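Local coordinates for calcium uptake protein 2, mitochondrial (Homo sapiens, PDB 6LB7), which probably senses calcium through EF-hands and helps gate calcium uptake into mitochondria as a regulatory partner of the uniporter channel, at residues Asp55-Ile63 and Asp75-Ser83; Phe201-Leu211 and Glu235-Cys246. All blocks are in the same frame, centred on the assembly; numbering follows the deposited sequence.

Interactions 1 and 2 follow one another along the chain, share no helix or strand and do not touch, their nearest atoms being about 14 Å apart. Interaction 1 sets a helix end against a turn, whereas interaction 2 sets two loop-to-helix segments side by side, and their chemistry differs accordingly. In interaction 1 partly exposed T59 and K79 make the largest single contributions, with L81 close behind, so that it rests on aliphatic contacts and the lysine chain. Interaction 2 covers nearly twice the surface, 712 against 381 Å². It pairs two loops through backbone hydrogen bonds and fills the space between their helices with buried aromatic rings.

Interaction 1. Residues Asp55-Ile63 and Asp75-Ser83; sequences DIEDTLSGI and DLGDKGLIS
T59 and K79 reach across from helix 53-60 and from the turn beyond helix 72-76, and their torsions decide which atoms meet. With chi1 at -62°, T59 carries CG2 anti to its backbone N, which brings this methyl to 3.4 Å from G80 N. The same rotation places T59 OG1 beside the backbone N, where it donates to D55 O at 2.8 Å from 40° above the carbonyl plane. That oxygen also accepts from T59 N, but it is the hydroxyl bond that restrains chi1 and keeps the methyl turned to the loop. K79 bends at chi2 (90°) and then runs straight, laying its aliphatic chain alongside the end of the helix. Its CD passes 3.4 Å from T59 O, and its amino end arrives beside the backbone of S61 and G62, a poorly ordered region where details are less certain.

The buried side, made by I56, L60 and L81, is aliphatic. The branch of I56 crosses that of L81 obliquely, CG1 to CD1 at 4.2 Å, while L60 brings CD2 to 4.4 Å from L81 CB. At the periphery, poorly ordered I63 sets CG1 4.5 Å from L76 CD2, a looser and less certain contact. T157 of helix 157-163 touches L60, I63 and L76 and pairs with the backbone of L81, so this helix closes one flank; Y27 of strand 25-27 packs on L81 as well.

The loop owes its shape to a type II' beta turn from L76 to K79, closed by K79 N to L76 O at 2.9 Å. G77 supplies the positive phi at its second position, and K79 then centres an inverse gamma turn. The type II' turn and the N-cap S83 thus bound a helix-loop-helix connection, from 72-76 to 84-94, that precedes the calcium-binding EF-hand loop in the chain.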
loop_
_atom_site.group_PDB
_atom_site.type_symbol
_atom_site.label_atom_id
_atom_site.label_comp_id
_atom_site.label_asym_id
_atom_site.label_seq_id
_atom_site.Cartn_x
_atom_site.Cartn_y
_atom_site.Cartn_z
ATOM N N ASP B 55 25.911 -34.657 -7.856
ATOM C CA ASP B 55 26.441 -33.318 -8.074
ATOM C C ASP B 55 25.872 -32.339 -7.049
ATOM O O ASP B 55 26.567 -31.422 -6.588
ATOM C CB ASP B 55 26.129 -32.904 -9.506
ATOM C CG ASP B 55 26.742 -33.865 -10.518
ATOM O OD1 ASP B 55 27.821 -34.412 -10.216
ATOM O OD2 ASP B 55 26.134 -34.106 -11.586
ATOM N N ILE B 56 24.632 -32.579 -6.615
ATOM C CA ILE B 56 23.916 -31.608 -5.796
ATOM C C ILE B 56 24.527 -31.512 -4.395
ATOM O O ILE B 56 24.916 -30.424 -3.959
ATOM C CB ILE B 56 22.412 -31.934 -5.767
ATOM C CG1 ILE B 56 21.771 -31.509 -7.101
ATOM C CG2 ILE B 56 21.744 -31.239 -4.599
ATOM C CD1 ILE B 56 20.361 -32.060 -7.354
ATOM N N GLU B 57 24.651 -32.631 -3.671
ATOM C CA GLU B 57 25.309 -32.740 -2.362
ATOM C C GLU B 57 26.699 -32.125 -2.392
ATOM O O GLU B 57 27.189 -31.639 -1.365
ATOM C CB GLU B 57 25.407 -34.191 -1.880
ATOM C CG GLU B 57 25.317 -34.389 -0.383
ATOM C CD GLU B 57 26.069 -35.584 0.042
ATOM O OE1 GLU B 57 26.741 -36.082 -0.778
ATOM O OE2 GLU B 57 25.967 -36.020 1.154
ATOM N N ASP B 58 27.401 -32.508 -3.458
ATOM C CA ASP B 58 28.718 -31.923 -3.674
ATOM C C ASP B 58 28.605 -30.410 -3.780
ATOM O O ASP B 58 29.365 -29.669 -3.145
ATOM C CB ASP B 58 29.380 -32.493 -4.927
ATOM C CG ASP B 58 29.673 -33.964 -4.814
ATOM O OD1 ASP B 58 29.588 -34.523 -3.694
ATOM O OD2 ASP B 58 30.016 -34.555 -5.860
ATOM N N THR B 59 27.633 -29.935 -4.561
ATOM C CA THR B 59 27.505 -28.497 -4.752
ATOM C C THR B 59 26.939 -27.806 -3.515
ATOM O O THR B 59 27.093 -26.591 -3.361
ATOM C CB THR B 59 26.636 -28.214 -5.977
ATOM O OG1 THR B 59 27.245 -28.743 -7.126
ATOM C CG2 THR B 59 26.453 -26.746 -6.177
ATOM N N LEU B 60 26.332 -28.548 -2.589
ATOM C CA LEU B 60 25.776 -27.870 -1.425
ATOM C C LEU B 60 26.720 -27.899 -0.234
ATOM O O LEU B 60 26.742 -26.946 0.545
ATOM C CB LEU B 60 24.413 -28.461 -1.044
ATOM C CG LEU B 60 23.299 -28.051 -2.009
ATOM C CD1 LEU B 60 21.932 -28.534 -1.543
ATOM C CD2 LEU B 60 23.299 -26.527 -2.226
ATOM N N SER B 61 27.502 -28.961 -0.079
ATOM C CA SER B 61 28.438 -29.058 1.039
ATOM C C SER B 61 29.593 -28.086 0.836
ATOM O O SER B 61 30.369 -28.226 -0.113
ATOM C CB SER B 61 28.978 -30.480 1.178
ATOM O OG SER B 61 28.072 -31.324 1.868
ATOM N N GLY B 62 29.728 -27.109 1.718
ATOM C CA GLY B 62 30.726 -26.096 1.435
ATOM C C GLY B 62 30.240 -24.698 1.722
ATOM O O GLY B 62 31.040 -23.759 1.758
ATOM N N ILE B 63 28.934 -24.561 1.974
ATOM C CA ILE B 63 28.351 -23.320 2.456
ATOM C C ILE B 63 28.992 -22.860 3.761
ATOM O O ILE B 63 28.666 -21.777 4.256
ATOM C CB ILE B 63 26.820 -23.500 2.611
ATOM C CG1 ILE B 63 26.093 -22.171 2.416
ATOM C CG2 ILE B 63 26.469 -24.105 3.977
ATOM C CD1 ILE B 63 24.594 -22.246 2.669
ATOM N N ASP B 75 30.769 -14.872 -2.656
ATOM C CA ASP B 75 31.688 -15.920 -2.212
ATOM C C ASP B 75 31.314 -17.281 -2.792
ATOM O O ASP B 75 32.189 -18.031 -3.235
ATOM C CB ASP B 75 31.731 -15.983 -0.686
ATOM C CG ASP B 75 32.353 -14.754 -0.076
ATOM O OD1 ASP B 75 32.156 -14.524 1.127
ATOM O OD2 ASP B 75 33.011 -13.981 -0.806
ATOM N N LEU B 76 30.024 -17.628 -2.793
ATOM C CA LEU B 76 29.609 -18.923 -3.331
ATOM C C LEU B 76 29.872 -19.041 -4.826
ATOM O O LEU B 76 30.279 -20.102 -5.307
ATOM C CB LEU B 76 28.126 -19.156 -3.058
ATOM C CG LEU B 76 27.774 -19.438 -1.600
ATOM C CD1 LEU B 76 26.254 -19.397 -1.426
ATOM C CD2 LEU B 76 28.351 -20.790 -1.206
ATOM N N GLY B 77 29.598 -17.996 -5.585
ATOM C CA GLY B 77 29.819 -18.096 -7.023
ATOM C C GLY B 77 28.960 -19.182 -7.636
ATOM O O GLY B 77 27.734 -19.195 -7.468
ATOM N N ASP B 78 29.601 -20.128 -8.346
ATOM C CA ASP B 78 28.887 -21.228 -8.995
ATOM C C ASP B 78 28.591 -22.376 -8.040
ATOM O O ASP B 78 27.944 -23.361 -8.434
ATOM C CB ASP B 78 29.682 -21.765 -10.189
ATOM C CG ASP B 78 29.398 -21.000 -11.481
ATOM O OD1 ASP B 78 28.256 -20.500 -11.683
ATOM O OD2 ASP B 78 30.320 -20.917 -12.311
ATOM N N LYS B 79 28.993 -22.233 -6.786
ATOM C CA LYS B 79 28.867 -23.326 -5.834
ATOM C C LYS B 79 27.607 -23.133 -4.970
ATOM O O LYS B 79 27.631 -22.841 -3.772
ATOM C CB LYS B 79 30.166 -23.420 -5.049
ATOM C CG LYS B 79 30.070 -23.500 -3.639
ATOM C CD LYS B 79 29.984 -24.833 -3.157
ATOM C CE LYS B 79 29.938 -24.871 -1.906
ATOM N NZ LYS B 79 30.068 -26.093 -1.524
ATOM N N GLY B 80 26.496 -23.409 -5.633
ATOM C CA GLY B 80 25.222 -23.372 -4.943
ATOM C C GLY B 80 24.080 -23.627 -5.889
ATOM O O GLY B 80 24.254 -23.816 -7.096
ATOM N N LEU B 81 22.887 -23.587 -5.320
ATOM C CA LEU B 81 21.729 -23.909 -6.123
ATOM C C LEU B 81 20.548 -23.154 -5.539
ATOM O O LEU B 81 20.340 -23.169 -4.321
ATOM C CB LEU B 81 21.533 -25.434 -6.129
ATOM C CG LEU B 81 20.605 -26.104 -7.087
ATOM C CD1 LEU B 81 20.601 -27.513 -6.882
ATOM C CD2 LEU B 81 19.296 -25.633 -6.793
ATOM N N ILE B 82 19.791 -22.553 -6.457
ATOM C CA ILE B 82 18.671 -21.681 -6.129
ATOM C C ILE B 82 17.516 -22.064 -7.039
ATOM O O ILE B 82 17.659 -22.053 -8.269
ATOM C CB ILE B 82 19.023 -20.194 -6.304
ATOM C CG1 ILE B 82 20.194 -19.782 -5.399
ATOM C CG2 ILE B 82 17.786 -19.327 -6.068
ATOM C CD1 ILE B 82 20.732 -18.361 -5.699
ATOM N N SER B 83 16.382 -22.415 -6.444
ATOM C CA SER B 83 15.234 -22.867 -7.218
ATOM C C SER B 83 14.437 -21.670 -7.717
ATOM O O SER B 83 14.636 -20.534 -7.273
ATOM C CB SER B 83 14.332 -23.762 -6.368
ATOM O OG SER B 83 13.668 -22.976 -5.387
#

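Interaction 2. Residues Phe201-Leu211 and Glu235-Cys246; sequences FMRKEDFAEWL and ESISLDEFKSFC
M202 and I237 form a single antiparallel bridge that links two loops, each running into a helix, as in a paired EF-hand. M202 N donates to I237 O at 2.9 Å, and I237 N returns an almost straight bond (179°) to M202 O at 2.7 Å, both in the carbonyl planes. S238 and E241 close a capping box at the start of helix 239-249, while R203 grips D206 side-on at the start of helix 204-211.

Beyond the bridge I237 reaches between the helices, its CD1 3.6 Å from F207 CB. The short helix segments stand 12.6 Å apart at closest approach, and aromatic rings bridge that gap. With CG anti to the backbone N (chi1 178°), F242 extends toward W210 and drives its edge onto the indole face, CE2 lying 3.6 Å from W210 CD2. One face of the F242 ring is met by the M202 methyl, with CE 4.0 Å from the ring centroid, a CH-pi contact; C246 SG lies over the opposite face. F207 directs its own edge at the face of F245, a T-shaped pair with planes at 89° and CZ 3.8 Å from F245 CD2. Around this cluster, E191 of helix 173-196 accepts from W210 NE1, and helix 308-320 packs on L211 and F245.

The entering helices 173-196 and 220-230 complete two helix-loop-helix units, consistent with an EF-hand pair whose loops join through the bridge and whose exiting helices enclose an aromatic core.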
loop_
_atom_site.group_PDB
_atom_site.type_symbol
_atom_site.label_atom_id
_atom_site.label_comp_id
_atom_site.label_asym_id
_atom_site.label_seq_id
_atom_site.Cartn_x
_atom_site.Cartn_y
_atom_site.Cartn_z
ATOM N N PHE B 201 35.375 5.475 -6.771
ATOM C CA PHE B 201 34.240 6.384 -6.775
ATOM C C PHE B 201 33.534 6.263 -8.107
ATOM O O PHE B 201 34.149 5.920 -9.119
ATOM C CB PHE B 201 34.674 7.843 -6.503
ATOM C CG PHE B 201 35.205 8.040 -5.109
ATOM C CD1 PHE B 201 34.350 8.422 -4.072
ATOM C CD2 PHE B 201 36.539 7.790 -4.819
ATOM C CE1 PHE B 201 34.822 8.579 -2.784
ATOM C CE2 PHE B 201 37.019 7.938 -3.518
ATOM C CZ PHE B 201 36.158 8.331 -2.503
ATOM N N MET B 202 32.218 6.475 -8.068
ATOM C CA MET B 202 31.365 6.479 -9.245
ATOM C C MET B 202 31.391 7.882 -9.819
ATOM O O MET B 202 31.083 8.843 -9.108
ATOM C CB MET B 202 29.937 6.097 -8.849
ATOM C CG MET B 202 29.140 5.282 -9.805
ATOM S SD MET B 202 27.571 4.900 -8.965
ATOM C CE MET B 202 27.351 3.199 -9.451
ATOM N N ARG B 203 31.776 8.024 -11.082
ATOM C CA ARG B 203 31.578 9.331 -11.684
ATOM C C ARG B 203 30.085 9.613 -11.802
ATOM O O ARG B 203 29.262 8.695 -11.813
ATOM C CB ARG B 203 32.260 9.424 -13.042
ATOM C CG ARG B 203 33.746 9.093 -12.952
ATOM C CD ARG B 203 34.355 9.128 -14.338
ATOM N NE ARG B 203 33.472 8.420 -15.230
ATOM C CZ ARG B 203 33.605 8.401 -16.543
ATOM N NH1 ARG B 203 34.608 9.060 -17.125
ATOM N NH2 ARG B 203 32.720 7.728 -17.273
ATOM N N LYS B 204 29.736 10.905 -11.855
ATOM C CA LYS B 204 28.331 11.254 -12.022
ATOM C C LYS B 204 27.734 10.577 -13.241
ATOM O O LYS B 204 26.593 10.115 -13.197
ATOM C CB LYS B 204 28.160 12.768 -12.107
ATOM C CG LYS B 204 28.222 13.442 -10.742
ATOM C CD LYS B 204 28.221 14.962 -10.902
ATOM C CE LYS B 204 28.128 15.675 -9.572
ATOM N NZ LYS B 204 28.130 17.185 -9.771
ATOM N N GLU B 205 28.483 10.476 -14.340
ATOM C CA GLU B 205 27.890 9.790 -15.484
ATOM C C GLU B 205 27.886 8.272 -15.328
ATOM O O GLU B 205 27.090 7.614 -15.999
ATOM C CB GLU B 205 28.585 10.197 -16.795
ATOM C CG GLU B 205 29.970 9.654 -17.032
ATOM C CD GLU B 205 30.464 9.960 -18.445
ATOM O OE1 GLU B 205 29.937 10.905 -19.069
ATOM O OE2 GLU B 205 31.372 9.259 -18.936
ATOM N N ASP B 206 28.760 7.696 -14.481
ATOM C CA ASP B 206 28.623 6.268 -14.152
ATOM C C ASP B 206 27.333 6.010 -13.379
ATOM O O ASP B 206 26.660 5.000 -13.594
ATOM C CB ASP B 206 29.805 5.756 -13.307
ATOM C CG ASP B 206 31.176 5.985 -13.941
ATOM O OD1 ASP B 206 31.297 5.993 -15.166
ATOM O OD2 ASP B 206 32.170 6.124 -13.181
ATOM N N PHE B 207 26.998 6.890 -12.436
ATOM C CA PHE B 207 25.727 6.768 -11.730
ATOM C C PHE B 207 24.551 6.949 -12.692
ATOM O O PHE B 207 23.538 6.243 -12.599
ATOM C CB PHE B 207 25.685 7.791 -10.591
ATOM C CG PHE B 207 24.360 7.865 -9.889
ATOM C CD1 PHE B 207 23.989 6.880 -8.992
ATOM C CD2 PHE B 207 23.479 8.913 -10.140
ATOM C CE1 PHE B 207 22.753 6.931 -8.350
ATOM C CE2 PHE B 207 22.237 8.961 -9.516
ATOM C CZ PHE B 207 21.881 7.972 -8.612
ATOM N N ALA B 208 24.683 7.860 -13.649
ATOM C CA ALA B 208 23.631 8.007 -14.648
ATOM C C ALA B 208 23.472 6.732 -15.468
ATOM O O ALA B 208 22.348 6.317 -15.763
ATOM C CB ALA B 208 23.930 9.197 -15.558
ATOM N N GLU B 209 24.588 6.093 -15.843
ATOM C CA GLU B 209 24.503 4.833 -16.584
ATOM C C GLU B 209 23.797 3.759 -15.781
ATOM O O GLU B 209 22.982 3.005 -16.331
ATOM C CB GLU B 209 25.890 4.325 -16.963
ATOM C CG GLU B 209 26.629 5.108 -18.000
ATOM C CD GLU B 209 28.071 4.652 -18.074
ATOM O OE1 GLU B 209 28.935 5.443 -18.489
ATOM O OE2 GLU B 209 28.345 3.496 -17.673
ATOM N N TRP B 210 24.122 3.639 -14.487
ATOM C CA TRP B 210 23.363 2.725 -13.637
ATOM C C TRP B 210 21.877 3.084 -13.644
ATOM O O TRP B 210 21.008 2.223 -13.823
ATOM C CB TRP B 210 23.919 2.762 -12.207
ATOM C CG TRP B 210 23.048 2.027 -11.233
ATOM C CD1 TRP B 210 23.058 0.672 -10.969
ATOM C CD2 TRP B 210 22.050 2.596 -10.371
ATOM N NE1 TRP B 210 22.127 0.378 -10.010
ATOM C CE2 TRP B 210 21.497 1.540 -9.626
ATOM C CE3 TRP B 210 21.564 3.894 -10.171
ATOM C CZ2 TRP B 210 20.468 1.737 -8.694
ATOM C CZ3 TRP B 210 20.535 4.091 -9.240
ATOM C CH2 TRP B 210 20.002 3.014 -8.514
ATOM N N LEU B 211 21.564 4.369 -13.458
ATOM C CA LEU B 211 20.171 4.767 -13.262
ATOM C C LEU B 211 19.330 4.483 -14.502
ATOM O O LEU B 211 18.160 4.107 -14.390
ATOM C CB LEU B 211 20.109 6.253 -12.891
ATOM C CG LEU B 211 18.763 6.917 -12.591
ATOM C CD1 LEU B 211 18.157 6.334 -11.366
ATOM C CD2 LEU B 211 18.943 8.423 -12.404
ATOM N N GLU B 235 31.890 16.412 -8.058
ATOM C CA GLU B 235 32.225 15.517 -6.956
ATOM C C GLU B 235 31.708 14.112 -7.263
ATOM O O GLU B 235 30.495 13.878 -7.315
ATOM C CB GLU B 235 31.642 16.050 -5.650
ATOM C CG GLU B 235 31.435 15.002 -4.564
ATOM C CD GLU B 235 32.707 14.666 -3.813
ATOM O OE1 GLU B 235 32.761 13.580 -3.194
ATOM O OE2 GLU B 235 33.654 15.486 -3.841
ATOM N N SER B 236 32.630 13.171 -7.444
ATOM C CA SER B 236 32.255 11.793 -7.699
ATOM C C SER B 236 31.529 11.202 -6.484
ATOM O O SER B 236 31.605 11.719 -5.367
ATOM C CB SER B 236 33.499 10.993 -8.048
ATOM O OG SER B 236 34.401 11.013 -6.959
ATOM N N ILE B 237 30.804 10.109 -6.720
ATOM C CA ILE B 237 29.854 9.556 -5.763
ATOM C C ILE B 237 30.497 8.385 -5.031
ATOM O O ILE B 237 31.071 7.485 -5.662
ATOM C CB ILE B 237 28.566 9.114 -6.482
ATOM C CG1 ILE B 237 27.816 10.346 -7.013
ATOM C CG2 ILE B 237 27.709 8.242 -5.578
ATOM C CD1 ILE B 237 27.252 10.163 -8.402
ATOM N N SER B 238 30.391 8.383 -3.708
ATOM C CA SER B 238 30.922 7.288 -2.908
ATOM C C SER B 238 29.947 6.112 -2.850
ATOM O O SER B 238 28.748 6.230 -3.142
ATOM C CB SER B 238 31.220 7.753 -1.478
ATOM O OG SER B 238 30.015 7.965 -0.748
ATOM N N LEU B 239 30.470 4.969 -2.416
ATOM C CA LEU B 239 29.607 3.813 -2.198
ATOM C C LEU B 239 28.485 4.139 -1.208
ATOM O O LEU B 239 27.317 3.782 -1.427
ATOM C CB LEU B 239 30.442 2.634 -1.703
ATOM C CG LEU B 239 29.718 1.321 -1.424
ATOM C CD1 LEU B 239 29.024 0.824 -2.695
ATOM C CD2 LEU B 239 30.719 0.291 -0.924
ATOM N N ASP B 240 28.818 4.812 -0.104
ATOM C CA ASP B 240 27.794 5.137 0.885
ATOM C C ASP B 240 26.723 6.047 0.297
ATOM O O ASP B 240 25.535 5.872 0.579
ATOM C CB ASP B 240 28.418 5.794 2.125
ATOM C CG ASP B 240 29.059 4.777 3.062
ATOM O OD1 ASP B 240 28.694 3.589 2.969
ATOM O OD2 ASP B 240 29.927 5.162 3.883
ATOM N N GLU B 241 27.124 7.041 -0.499
ATOM C CA GLU B 241 26.135 7.894 -1.144
ATOM C C GLU B 241 25.293 7.094 -2.130
ATOM O O GLU B 241 24.083 7.325 -2.257
ATOM C CB GLU B 241 26.826 9.076 -1.839
ATOM C CG GLU B 241 27.514 10.024 -0.851
ATOM C CD GLU B 241 28.428 11.065 -1.511
ATOM O OE1 GLU B 241 28.883 10.857 -2.665
ATOM O OE2 GLU B 241 28.705 12.092 -0.858
ATOM N N PHE B 242 25.912 6.149 -2.841
ATOM C CA PHE B 242 25.152 5.305 -3.748
ATOM C C PHE B 242 24.165 4.446 -2.976
ATOM O O PHE B 242 22.998 4.326 -3.370
ATOM C CB PHE B 242 26.108 4.440 -4.577
ATOM C CG PHE B 242 25.419 3.498 -5.511
ATOM C CD1 PHE B 242 25.461 2.136 -5.281
ATOM C CD2 PHE B 242 24.746 3.976 -6.638
ATOM C CE1 PHE B 242 24.853 1.257 -6.143
ATOM C CE2 PHE B 242 24.122 3.098 -7.516
ATOM C CZ PHE B 242 24.170 1.741 -7.275
ATOM N N LYS B 243 24.611 3.847 -1.865
ATOM C CA LYS B 243 23.721 3.011 -1.061
ATOM C C LYS B 243 22.509 3.800 -0.575
ATOM O O LYS B 243 21.390 3.272 -0.552
ATOM C CB LYS B 243 24.469 2.410 0.142
ATOM C CG LYS B 243 25.452 1.312 -0.211
ATOM C CD LYS B 243 26.251 0.833 1.025
ATOM C CE LYS B 243 27.102 -0.359 0.655
ATOM N NZ LYS B 243 27.887 -0.923 1.781
ATOM N N SER B 244 22.707 5.063 -0.192
ATOM C CA SER B 244 21.586 5.878 0.282
ATOM C C SER B 244 20.553 6.083 -0.813
ATOM O O SER B 244 19.349 6.035 -0.547
ATOM C CB SER B 244 22.063 7.243 0.785
ATOM O OG SER B 244 22.971 7.050 1.843
ATOM N N PHE B 245 21.004 6.343 -2.045
ATOM C CA PHE B 245 20.052 6.457 -3.141
ATOM C C PHE B 245 19.315 5.153 -3.364
ATOM O O PHE B 245 18.101 5.159 -3.605
ATOM C CB PHE B 245 20.722 6.877 -4.443
ATOM C CG PHE B 245 19.733 7.202 -5.522
ATOM C CD1 PHE B 245 19.170 8.473 -5.594
ATOM C CD2 PHE B 245 19.326 6.224 -6.437
ATOM C CE1 PHE B 245 18.242 8.779 -6.576
ATOM C CE2 PHE B 245 18.389 6.513 -7.426
ATOM C CZ PHE B 245 17.841 7.806 -7.489
ATOM N N CYS B 246 20.031 4.024 -3.328
ATOM C CA CYS B 246 19.355 2.750 -3.547
ATOM C C CYS B 246 18.308 2.493 -2.474
ATOM O O CYS B 246 17.236 1.953 -2.766
ATOM C CB CYS B 246 20.364 1.596 -3.618
ATOM S SG CYS B 246 21.456 1.675 -5.055
#